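Local coordinates for transglutaminase-like domain-containing protein (Streptococcus suis, PDB 4XZ7) that acts as a transglutaminase with antiphagocytic properties, probably secreted and crosslinking proteins through a papain-like transglutaminase core, and forms a homodimer, at residues B[137-142]-B[166-171]; B[104-109]-B[161-166]; B[211-216]-B[301-306]. All coordinates share one frame; numbering follows the deposited sequence.

Contact 1 (B[137-142]-B[166-171]); sequences LLNAAG and DNKYYE
The ammonium group of K168 is gripped by the side-chain oxygen of N139 and by a water that in turn sits on the N139 backbone O. K168 NZ donates to N139 OD1 at 2.9 Å, approaching the amide with a C=O...N angle of 130° and tilted out of the carbonyl plane. It also donates to the water, 2.7 Å from K168 NZ. That water donates a hydrogen bond to N139 O, so one asparagine holds the lysine directly through its side chain and indirectly through its main chain. N139 contributes by swinging CG opposite its own backbone N (chi1 -172°), which brings OD1 over to the lysine; the K168 chain, fully stretched beyond CG, lays CD 3.3 Å from N139 OD1.

At the other end of the lysine, K168 N donates to G142 O at 2.9 Å, and CB and CG pack beside that same oxygen. G142 has a positive phi and is the C-prime residue of a Schellman motif: its N bonds back to N139 O while the residue after it bonds back to L138 O. The motif thus ends the helix and turns the G142 carbonyl out toward K168.

The strand-to-helix bend is held from within. N167 OD1 accepts from Y169 N at 2.9 Å, an Asx turn inside a type I turn from N167 to Y170, with Y169 as N-cap of the next helix. N167 ND2 goes instead to N183 O and D252 OD2 of the second subunit. The contact therefore ties the C-terminal end of helix 132-140 to the short bend where strand 157-167 gives way to helix 170-181, at the dimer interface.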
loop_
_atom_site.group_PDB
_atom_site.type_symbol
_atom_site.label_atom_id
_atom_site.label_comp_id
_atom_site.label_asym_id
_atom_site.label_seq_id
_atom_site.Cartn_x
_atom_site.Cartn_y
_atom_site.Cartn_z
ATOM N N LEU B 137 27.188 -0.451 -6.812
ATOM C CA LEU B 137 27.076 -1.815 -6.313
ATOM C C LEU B 137 25.789 -2.024 -5.480
ATOM O O LEU B 137 25.153 -3.098 -5.532
ATOM C CB LEU B 137 28.317 -2.175 -5.490
ATOM C CG LEU B 137 29.601 -2.365 -6.298
ATOM C CD1 LEU B 137 30.808 -2.463 -5.361
ATOM C CD2 LEU B 137 29.495 -3.624 -7.150
ATOM N N LEU B 138 25.407 -0.999 -4.720
ATOM C CA LEU B 138 24.162 -1.080 -3.956
ATOM C C LEU B 138 23.006 -1.262 -4.931
ATOM O O LEU B 138 22.175 -2.171 -4.764
ATOM C CB LEU B 138 23.950 0.162 -3.089
ATOM C CG LEU B 138 24.773 0.249 -1.808
ATOM C CD1 LEU B 138 24.627 1.638 -1.199
ATOM C CD2 LEU B 138 24.380 -0.833 -0.778
ATOM N N ASN B 139 22.986 -0.417 -5.962
ATOM C CA ASN B 139 21.976 -0.514 -7.021
ATOM C C ASN B 139 21.970 -1.898 -7.670
ATOM O O ASN B 139 20.915 -2.419 -8.047
ATOM C CB ASN B 139 22.206 0.553 -8.100
ATOM C CG ASN B 139 21.069 0.608 -9.110
ATOM O OD1 ASN B 139 19.950 0.984 -8.780
ATOM N ND2 ASN B 139 21.354 0.236 -10.339
ATOM N N ALA B 140 23.162 -2.474 -7.804
ATOM C CA ALA B 140 23.321 -3.799 -8.376
ATOM C C ALA B 140 22.784 -4.874 -7.442
ATOM O O ALA B 140 22.617 -6.013 -7.854
ATOM C CB ALA B 140 24.804 -4.078 -8.699
ATOM N N ALA B 141 22.565 -4.536 -6.173
ATOM C CA ALA B 141 21.871 -5.472 -5.276
ATOM C C ALA B 141 20.425 -5.049 -5.035
ATOM O O ALA B 141 19.737 -5.613 -4.186
ATOM C CB ALA B 141 22.611 -5.595 -3.939
ATOM N N GLY B 142 19.972 -4.038 -5.772
ATOM C CA GLY B 142 18.612 -3.539 -5.619
ATOM C C GLY B 142 18.377 -2.637 -4.420
ATOM O O GLY B 142 17.230 -2.376 -4.039
ATOM N N ASP B 166 18.237 -0.063 2.084
ATOM C CA ASP B 166 16.909 -0.636 1.957
ATOM C C ASP B 166 16.655 -0.855 0.480
ATOM O O ASP B 166 17.447 -0.422 -0.371
ATOM C CB ASP B 166 15.845 0.297 2.553
ATOM C CG ASP B 166 14.575 -0.437 2.981
ATOM O OD1 ASP B 166 14.393 -1.620 2.618
ATOM O OD2 ASP B 166 13.752 0.190 3.681
ATOM N N ASN B 167 15.571 -1.562 0.191
ATOM C CA ASN B 167 14.960 -1.593 -1.135
ATOM C C ASN B 167 15.076 -0.232 -1.790
ATOM O O ASN B 167 14.706 0.770 -1.180
ATOM C CB ASN B 167 13.486 -2.024 -0.952
ATOM C CG ASN B 167 12.799 -2.340 -2.238
ATOM O OD1 ASN B 167 12.928 -1.611 -3.211
ATOM N ND2 ASN B 167 12.016 -3.427 -2.243
ATOM N N LYS B 168 15.611 -0.152 -3.008
ATOM C CA LYS B 168 15.836 1.164 -3.583
ATOM C C LYS B 168 14.506 1.863 -3.937
ATOM O O LYS B 168 14.468 3.077 -4.136
ATOM C CB LYS B 168 16.746 1.064 -4.817
ATOM C CG LYS B 168 16.075 0.550 -6.090
ATOM C CD LYS B 168 17.092 0.434 -7.248
ATOM C CE LYS B 168 16.394 0.142 -8.567
ATOM N NZ LYS B 168 17.315 0.078 -9.724
ATOM N N TYR B 169 13.411 1.109 -3.996
ATOM C CA TYR B 169 12.126 1.735 -4.291
ATOM C C TYR B 169 11.343 2.148 -3.045
ATOM O O TYR B 169 10.126 2.322 -3.115
ATOM C CB TYR B 169 11.266 0.814 -5.153
ATOM C CG TYR B 169 11.846 0.583 -6.533
ATOM C CD1 TYR B 169 11.893 1.604 -7.472
ATOM C CD2 TYR B 169 12.360 -0.659 -6.894
ATOM C CE1 TYR B 169 12.438 1.396 -8.745
ATOM C CE2 TYR B 169 12.903 -0.875 -8.158
ATOM C CZ TYR B 169 12.931 0.136 -9.074
ATOM O OH TYR B 169 13.454 -0.116 -10.312
ATOM N N TYR B 170 12.035 2.354 -1.926
ATOM C CA TYR B 170 11.389 2.721 -0.645
ATOM C C TYR B 170 10.395 3.883 -0.746
ATOM O O TYR B 170 9.292 3.838 -0.177
ATOM C CB TYR B 170 12.455 3.070 0.391
ATOM C CG TYR B 170 11.872 3.543 1.702
ATOM C CD1 TYR B 170 11.590 4.885 1.928
ATOM C CD2 TYR B 170 11.606 2.644 2.711
ATOM C CE1 TYR B 170 11.018 5.302 3.131
ATOM C CE2 TYR B 170 11.058 3.053 3.913
ATOM C CZ TYR B 170 10.769 4.378 4.116
ATOM O OH TYR B 170 10.235 4.766 5.322
ATOM N N GLU B 171 10.779 4.944 -1.445
ATOM C CA GLU B 171 9.911 6.130 -1.500
ATOM C C GLU B 171 8.680 5.915 -2.377
ATOM O O GLU B 171 7.556 6.358 -2.047
ATOM C CB GLU B 171 10.713 7.346 -2.000
ATOM C CG GLU B 171 11.902 7.672 -1.087
ATOM C CD GLU B 171 11.476 8.171 0.295
ATOM O OE1 GLU B 171 12.351 8.269 1.188
ATOM O OE2 GLU B 171 10.270 8.463 0.497
HETATM O O HOH W 1 18.613 -2.227 -9.410
#

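Contact 2 (B[104-109]-B[161-166]); sequences ELRFSG and HGLTVD
V165 lays its CG2 methyl over the centre of the F107 ring, a CH-pi contact with the carbon 3.8 Å from the ring centroid and 11° off its normal. The valine's first torsion (chi1 -58°) places CG2 between its backbone N and carbonyl carbon, on the side of the phenylalanine. Two backbone bonds set this pair: V165 N donates to R106 O at 2.8 Å, and S108 N to V165 O at 3.1 Å. They flank F107 and V165 in a short parallel bridge between the weakly bonded strand 106-107 and strand 157-167 of a mixed sheet, both side chains on the same face. One step back along both segments, L163 puts its methyls over one face of the R106 guanidinium, CD2 being 3.7 Å from NH1, while T164 CG2 packs against R106 CG. A water joins R106 N to L163 O, and another links S108 OG to D166 OD2, which also accepts from N185 N of the second subunit.

In the next shell, Q101 takes a hydrogen bond from R106 NH2, and K120 N donates to T164 OG1. L138 of helix 132-140 touches L105 and V165, whereas F191 and F376 of the second subunit meet the F107 ring.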
loop_
_atom_site.group_PDB
_atom_site.type_symbol
_atom_site.label_atom_id
_atom_site.label_comp_id
_atom_site.label_asym_id
_atom_site.label_seq_id
_atom_site.Cartn_x
_atom_site.Cartn_y
_atom_site.Cartn_z
ATOM N N GLU B 104 29.991 -2.800 8.060
ATOM C CA GLU B 104 29.040 -3.757 7.537
ATOM C C GLU B 104 27.816 -2.963 7.124
ATOM O O GLU B 104 27.442 -2.016 7.809
ATOM C CB GLU B 104 28.712 -4.822 8.600
ATOM C CG GLU B 104 27.473 -5.689 8.350
ATOM C CD GLU B 104 27.370 -6.873 9.328
ATOM O OE1 GLU B 104 26.235 -7.277 9.689
ATOM O OE2 GLU B 104 28.431 -7.408 9.729
ATOM N N LEU B 105 27.220 -3.314 5.993
ATOM C CA LEU B 105 25.960 -2.696 5.600
ATOM C C LEU B 105 24.973 -2.796 6.756
ATOM O O LEU B 105 24.867 -3.840 7.396
ATOM C CB LEU B 105 25.369 -3.371 4.366
ATOM C CG LEU B 105 26.076 -3.315 3.019
ATOM C CD1 LEU B 105 25.091 -3.835 1.986
ATOM C CD2 LEU B 105 26.514 -1.901 2.668
ATOM N N ARG B 106 24.259 -1.708 7.001
ATOM C CA ARG B 106 23.234 -1.628 8.043
ATOM C C ARG B 106 21.851 -1.628 7.403
ATOM O O ARG B 106 21.506 -0.692 6.689
ATOM C CB ARG B 106 23.438 -0.359 8.861
ATOM C CG ARG B 106 22.374 -0.077 9.886
ATOM C CD ARG B 106 22.912 -0.360 11.269
ATOM N NE ARG B 106 24.231 0.235 11.483
ATOM C CZ ARG B 106 24.467 1.270 12.289
ATOM N NH1 ARG B 106 23.470 1.840 12.961
ATOM N NH2 ARG B 106 25.704 1.730 12.425
ATOM N N PHE B 107 21.071 -2.680 7.624
ATOM C CA PHE B 107 19.781 -2.814 6.956
ATOM C C PHE B 107 18.668 -2.163 7.770
ATOM O O PHE B 107 18.636 -2.288 8.993
ATOM C CB PHE B 107 19.457 -4.298 6.691
ATOM C CG PHE B 107 20.163 -4.857 5.491
ATOM C CD1 PHE B 107 21.477 -5.309 5.589
ATOM C CD2 PHE B 107 19.530 -4.898 4.261
ATOM C CE1 PHE B 107 22.138 -5.804 4.476
ATOM C CE2 PHE B 107 20.179 -5.395 3.153
ATOM C CZ PHE B 107 21.494 -5.844 3.258
ATOM N N SER B 108 17.760 -1.486 7.070
ATOM C CA SER B 108 16.688 -0.704 7.682
ATOM C C SER B 108 15.871 -1.489 8.712
ATOM O O SER B 108 15.610 -1.002 9.806
ATOM C CB SER B 108 15.757 -0.167 6.588
ATOM O OG SER B 108 14.805 0.734 7.116
ATOM N N GLY B 109 15.468 -2.699 8.351
ATOM C CA GLY B 109 14.659 -3.524 9.235
ATOM C C GLY B 109 15.297 -3.958 10.554
ATOM O O GLY B 109 14.590 -4.398 11.473
ATOM N N HIS B 161 25.537 11.273 4.929
ATOM C CA HIS B 161 25.091 10.350 3.879
ATOM C C HIS B 161 24.317 9.202 4.517
ATOM O O HIS B 161 24.278 9.078 5.736
ATOM C CB HIS B 161 26.270 9.829 3.029
ATOM C CG HIS B 161 27.269 8.999 3.794
ATOM N ND1 HIS B 161 26.947 7.787 4.366
ATOM C CD2 HIS B 161 28.589 9.189 4.041
ATOM C CE1 HIS B 161 28.017 7.276 4.957
ATOM N NE2 HIS B 161 29.026 8.111 4.786
ATOM N N GLY B 162 23.694 8.379 3.682
ATOM C CA GLY B 162 22.896 7.272 4.159
ATOM C C GLY B 162 23.661 6.371 5.096
ATOM O O GLY B 162 24.848 6.115 4.889
ATOM N N LEU B 163 22.982 5.924 6.147
ATOM C CA LEU B 163 23.531 4.932 7.052
ATOM C C LEU B 163 22.862 3.583 6.800
ATOM O O LEU B 163 23.543 2.581 6.656
ATOM C CB LEU B 163 23.350 5.345 8.519
ATOM C CG LEU B 163 23.870 4.344 9.557
ATOM C CD1 LEU B 163 25.321 3.951 9.271
ATOM C CD2 LEU B 163 23.758 4.918 10.951
ATOM N N THR B 164 21.530 3.562 6.739
ATOM C CA THR B 164 20.821 2.313 6.464
ATOM C C THR B 164 20.635 2.103 4.965
ATOM O O THR B 164 20.497 3.060 4.194
ATOM C CB THR B 164 19.430 2.271 7.120
ATOM O OG1 THR B 164 18.682 3.387 6.648
ATOM C CG2 THR B 164 19.532 2.338 8.659
ATOM N N VAL B 165 20.635 0.838 4.566
ATOM C CA VAL B 165 20.318 0.468 3.202
ATOM C C VAL B 165 18.943 -0.196 3.197
ATOM O O VAL B 165 18.519 -0.783 4.199
ATOM C CB VAL B 165 21.398 -0.472 2.596
ATOM C CG1 VAL B 165 22.752 0.205 2.641
ATOM C CG2 VAL B 165 21.457 -1.779 3.336
ATOM N N ASP B 166 18.237 -0.063 2.084
ATOM C CA ASP B 166 16.909 -0.636 1.957
ATOM C C ASP B 166 16.655 -0.855 0.480
ATOM O O ASP B 166 17.447 -0.422 -0.371
ATOM C CB ASP B 166 15.845 0.297 2.553
ATOM C CG ASP B 166 14.575 -0.437 2.981
ATOM O OD1 ASP B 166 14.393 -1.620 2.618
ATOM O OD2 ASP B 166 13.752 0.190 3.681
HETATM O O HOH W 2 25.117 0.715 5.721
HETATM O O HOH W 3 14.493 2.351 4.986
#

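Contact 3 (B[211-216]-B[301-306]); sequences SSERDK and YYDKKW
The N-terminal end of helix 213-227 meets the hairpin joining strands 294-302 and 305-309, and the link is made by a side chain of the helix's first turn. E213 OE1 accepts from the backbone N of D303 at 3.0 Å, a straight bond with 163° at the hydrogen, the donor arriving nearly along the carboxylate C-O axis. An extended glutamate chain reaches past Y302, whose CB lies 3.2 Å from E213 OE1; the two side chains run by each other in opposite directions, with carboxylate and ring planes 84° apart.

At the next residue, the aliphatic part of R214 takes up the tyrosine ring. Y302 CG sits between its own backbone N and carbonyl carbon (chi1 58°), which turns the ring to the arginine: R214 CG comes within 3.8 Å of Y302 CE2, approaching obliquely. Both polar ends then reach the same carboxylate: R214 NE forms a salt bridge with E336, and Y302 OH is hydrogen-bonded to it too, while R214 NH2 donates to the O of F331. H307 stacks on the Y302 ring and also bonds to the Y302 carbonyl, so this tyrosine is held by several partners.

Two carboxylate oxygens, E213 OE1 and D303 OD1, lie 3.5 Å apart, probably a mildly unfavourable pairing. The bond from D303 N and the nearby helix N-terminus would probably ease it. At that end S212 is the N-cap, its OG accepting a weak bond from D215 N.

D303 and K304 have the positive phi values of a type I' turn, closed by paired backbone bonds between Y302 and K305. A two-residue loop of this kind is typical of a tight beta hairpin; here it lies in the transglutaminase-like region, with the helix start packed against it.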
loop_
_atom_site.group_PDB
_atom_site.type_symbol
_atom_site.label_atom_id
_atom_site.label_comp_id
_atom_site.label_asym_id
_atom_site.label_seq_id
_atom_site.Cartn_x
_atom_site.Cartn_y
_atom_site.Cartn_z
ATOM N N SER B 211 -39.473 22.322 -6.763
ATOM C CA SER B 211 -40.792 21.996 -6.231
ATOM C C SER B 211 -40.903 20.504 -5.948
ATOM O O SER B 211 -40.968 20.081 -4.784
ATOM C CB SER B 211 -41.904 22.442 -7.191
ATOM O OG SER B 211 -41.825 21.783 -8.442
ATOM N N SER B 212 -40.899 19.716 -7.017
ATOM C CA SER B 212 -41.109 18.280 -6.927
ATOM C C SER B 212 -39.843 17.535 -6.500
ATOM O O SER B 212 -38.736 18.072 -6.564
ATOM C CB SER B 212 -41.605 17.742 -8.271
ATOM O OG SER B 212 -40.683 18.049 -9.306
ATOM N N GLU B 213 -40.028 16.296 -6.057
ATOM C CA GLU B 213 -38.922 15.423 -5.711
ATOM C C GLU B 213 -38.070 15.136 -6.949
ATOM O O GLU B 213 -36.828 15.145 -6.897
ATOM C CB GLU B 213 -39.452 14.124 -5.102
ATOM C CG GLU B 213 -40.212 14.317 -3.799
ATOM C CD GLU B 213 -40.874 13.038 -3.320
ATOM O OE1 GLU B 213 -41.316 12.233 -4.171
ATOM O OE2 GLU B 213 -40.950 12.839 -2.091
ATOM N N ARG B 214 -38.755 14.899 -8.065
ATOM C CA ARG B 214 -38.089 14.618 -9.329
ATOM C C ARG B 214 -37.094 15.715 -9.699
ATOM O O ARG B 214 -35.975 15.436 -10.138
ATOM C CB ARG B 214 -39.120 14.451 -10.441
ATOM C CG ARG B 214 -38.569 13.808 -11.699
ATOM C CD ARG B 214 -39.709 13.437 -12.630
ATOM N NE ARG B 214 -39.215 12.917 -13.899
ATOM C CZ ARG B 214 -39.277 13.571 -15.060
ATOM N NH1 ARG B 214 -39.835 14.781 -15.126
ATOM N NH2 ARG B 214 -38.790 13.006 -16.161
ATOM N N ASP B 215 -37.496 16.966 -9.509
ATOM C CA ASP B 215 -36.625 18.070 -9.876
ATOM C C ASP B 215 -35.484 18.223 -8.879
ATOM O O ASP B 215 -34.414 18.720 -9.233
ATOM C CB ASP B 215 -37.417 19.367 -9.999
ATOM C CG ASP B 215 -38.182 19.455 -11.318
ATOM O OD1 ASP B 215 -37.707 18.877 -12.318
ATOM O OD2 ASP B 215 -39.254 20.096 -11.357
ATOM N N LYS B 216 -35.703 17.787 -7.642
ATOM C CA LYS B 216 -34.620 17.759 -6.658
ATOM C C LYS B 216 -33.538 16.818 -7.147
ATOM O O LYS B 216 -32.362 17.203 -7.237
ATOM C CB LYS B 216 -35.132 17.333 -5.281
ATOM C CG LYS B 216 -36.267 18.216 -4.751
ATOM C CD LYS B 216 -36.558 17.967 -3.271
ATOM C CE LYS B 216 -37.876 18.604 -2.854
ATOM N NZ LYS B 216 -38.185 18.299 -1.425
ATOM N N TYR B 301 -36.371 6.644 -4.235
ATOM C CA TYR B 301 -37.826 6.620 -4.182
ATOM C C TYR B 301 -38.399 8.022 -4.319
ATOM O O TYR B 301 -38.102 8.895 -3.518
ATOM C CB TYR B 301 -38.309 5.983 -2.876
ATOM C CG TYR B 301 -39.815 5.838 -2.798
ATOM C CD1 TYR B 301 -40.463 4.787 -3.437
ATOM C CD2 TYR B 301 -40.584 6.746 -2.089
ATOM C CE1 TYR B 301 -41.843 4.645 -3.373
ATOM C CE2 TYR B 301 -41.977 6.613 -2.018
ATOM C CZ TYR B 301 -42.595 5.558 -2.661
ATOM O OH TYR B 301 -43.963 5.407 -2.598
ATOM N N TYR B 302 -39.213 8.240 -5.339
ATOM C CA TYR B 302 -39.969 9.486 -5.426
ATOM C C TYR B 302 -41.168 9.303 -6.330
ATOM O O TYR B 302 -41.204 8.379 -7.164
ATOM C CB TYR B 302 -39.092 10.648 -5.914
ATOM C CG TYR B 302 -38.421 10.445 -7.265
ATOM C CD1 TYR B 302 -37.117 9.949 -7.354
ATOM C CD2 TYR B 302 -39.083 10.768 -8.446
ATOM C CE1 TYR B 302 -36.503 9.767 -8.589
ATOM C CE2 TYR B 302 -38.476 10.596 -9.682
ATOM C CZ TYR B 302 -37.188 10.092 -9.748
ATOM O OH TYR B 302 -36.593 9.921 -10.979
ATOM N N ASP B 303 -42.164 10.164 -6.133
ATOM C CA ASP B 303 -43.389 10.106 -6.910
ATOM C C ASP B 303 -43.950 8.694 -6.928
ATOM O O ASP B 303 -44.155 8.120 -7.997
ATOM C CB ASP B 303 -43.140 10.596 -8.342
ATOM C CG ASP B 303 -42.891 12.094 -8.416
ATOM O OD1 ASP B 303 -42.752 12.732 -7.349
ATOM O OD2 ASP B 303 -42.827 12.630 -9.544
ATOM N N LYS B 304 -44.138 8.123 -5.740
ATOM C CA LYS B 304 -44.774 6.814 -5.595
ATOM C C LYS B 304 -44.016 5.657 -6.232
ATOM O O LYS B 304 -44.575 4.560 -6.345
ATOM C CB LYS B 304 -46.185 6.822 -6.203
ATOM C CG LYS B 304 -47.146 7.831 -5.646
ATOM C CD LYS B 304 -48.530 7.595 -6.260
ATOM C CE LYS B 304 -49.521 8.659 -5.838
ATOM N NZ LYS B 304 -50.884 8.421 -6.410
ATOM N N LYS B 305 -42.778 5.879 -6.675
ATOM C CA LYS B 305 -42.060 4.798 -7.345
ATOM C C LYS B 305 -40.568 4.769 -7.050
ATOM O O LYS B 305 -39.955 5.787 -6.725
ATOM C CB LYS B 305 -42.271 4.875 -8.867
ATOM C CG LYS B 305 -43.487 4.103 -9.382
ATOM C CD LYS B 305 -43.592 4.170 -10.904
ATOM C CE LYS B 305 -42.331 3.641 -11.596
ATOM N NZ LYS B 305 -42.186 2.152 -11.504
ATOM N N TRP B 306 -39.993 3.580 -7.161
ATOM C CA TRP B 306 -38.545 3.427 -7.113
ATOM C C TRP B 306 -38.003 3.613 -8.519
ATOM O O TRP B 306 -38.508 3.008 -9.463
ATOM C CB TRP B 306 -38.157 2.057 -6.556
ATOM C CG TRP B 306 -38.241 1.978 -5.078
ATOM C CD1 TRP B 306 -39.281 1.499 -4.329
ATOM C CD2 TRP B 306 -37.242 2.407 -4.154
ATOM N NE1 TRP B 306 -38.985 1.605 -2.981
ATOM C CE2 TRP B 306 -37.736 2.159 -2.852
ATOM C CE3 TRP B 306 -35.976 2.982 -4.298
ATOM C CZ2 TRP B 306 -37.004 2.460 -1.712
ATOM C CZ3 TRP B 306 -35.253 3.284 -3.169
ATOM C CH2 TRP B 306 -35.760 3.017 -1.893
#

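Contacts 1 and 2 are neighbours, their centres 10 Å apart, and they share D166 and strand 157-167. L138 CD2 joins them by packing 3.9 Å from V165 CG1. Along the chain their segments alternate, 104-109, 137-142, 161-166 and 166-171, so the two are interwoven around one mixed sheet, and both touch the second subunit. Contact 3 comes later in sequence, in the transglutaminase-like region, on the opposite side of the chain's centre: its centre is about 59 Å from that of contact 1 and 64 Å from that of contact 2. The elongated chain thus keeps its N-terminal, dimer-facing sheet well apart from contact 3, whose two segments no other protein chain of the assembly touches.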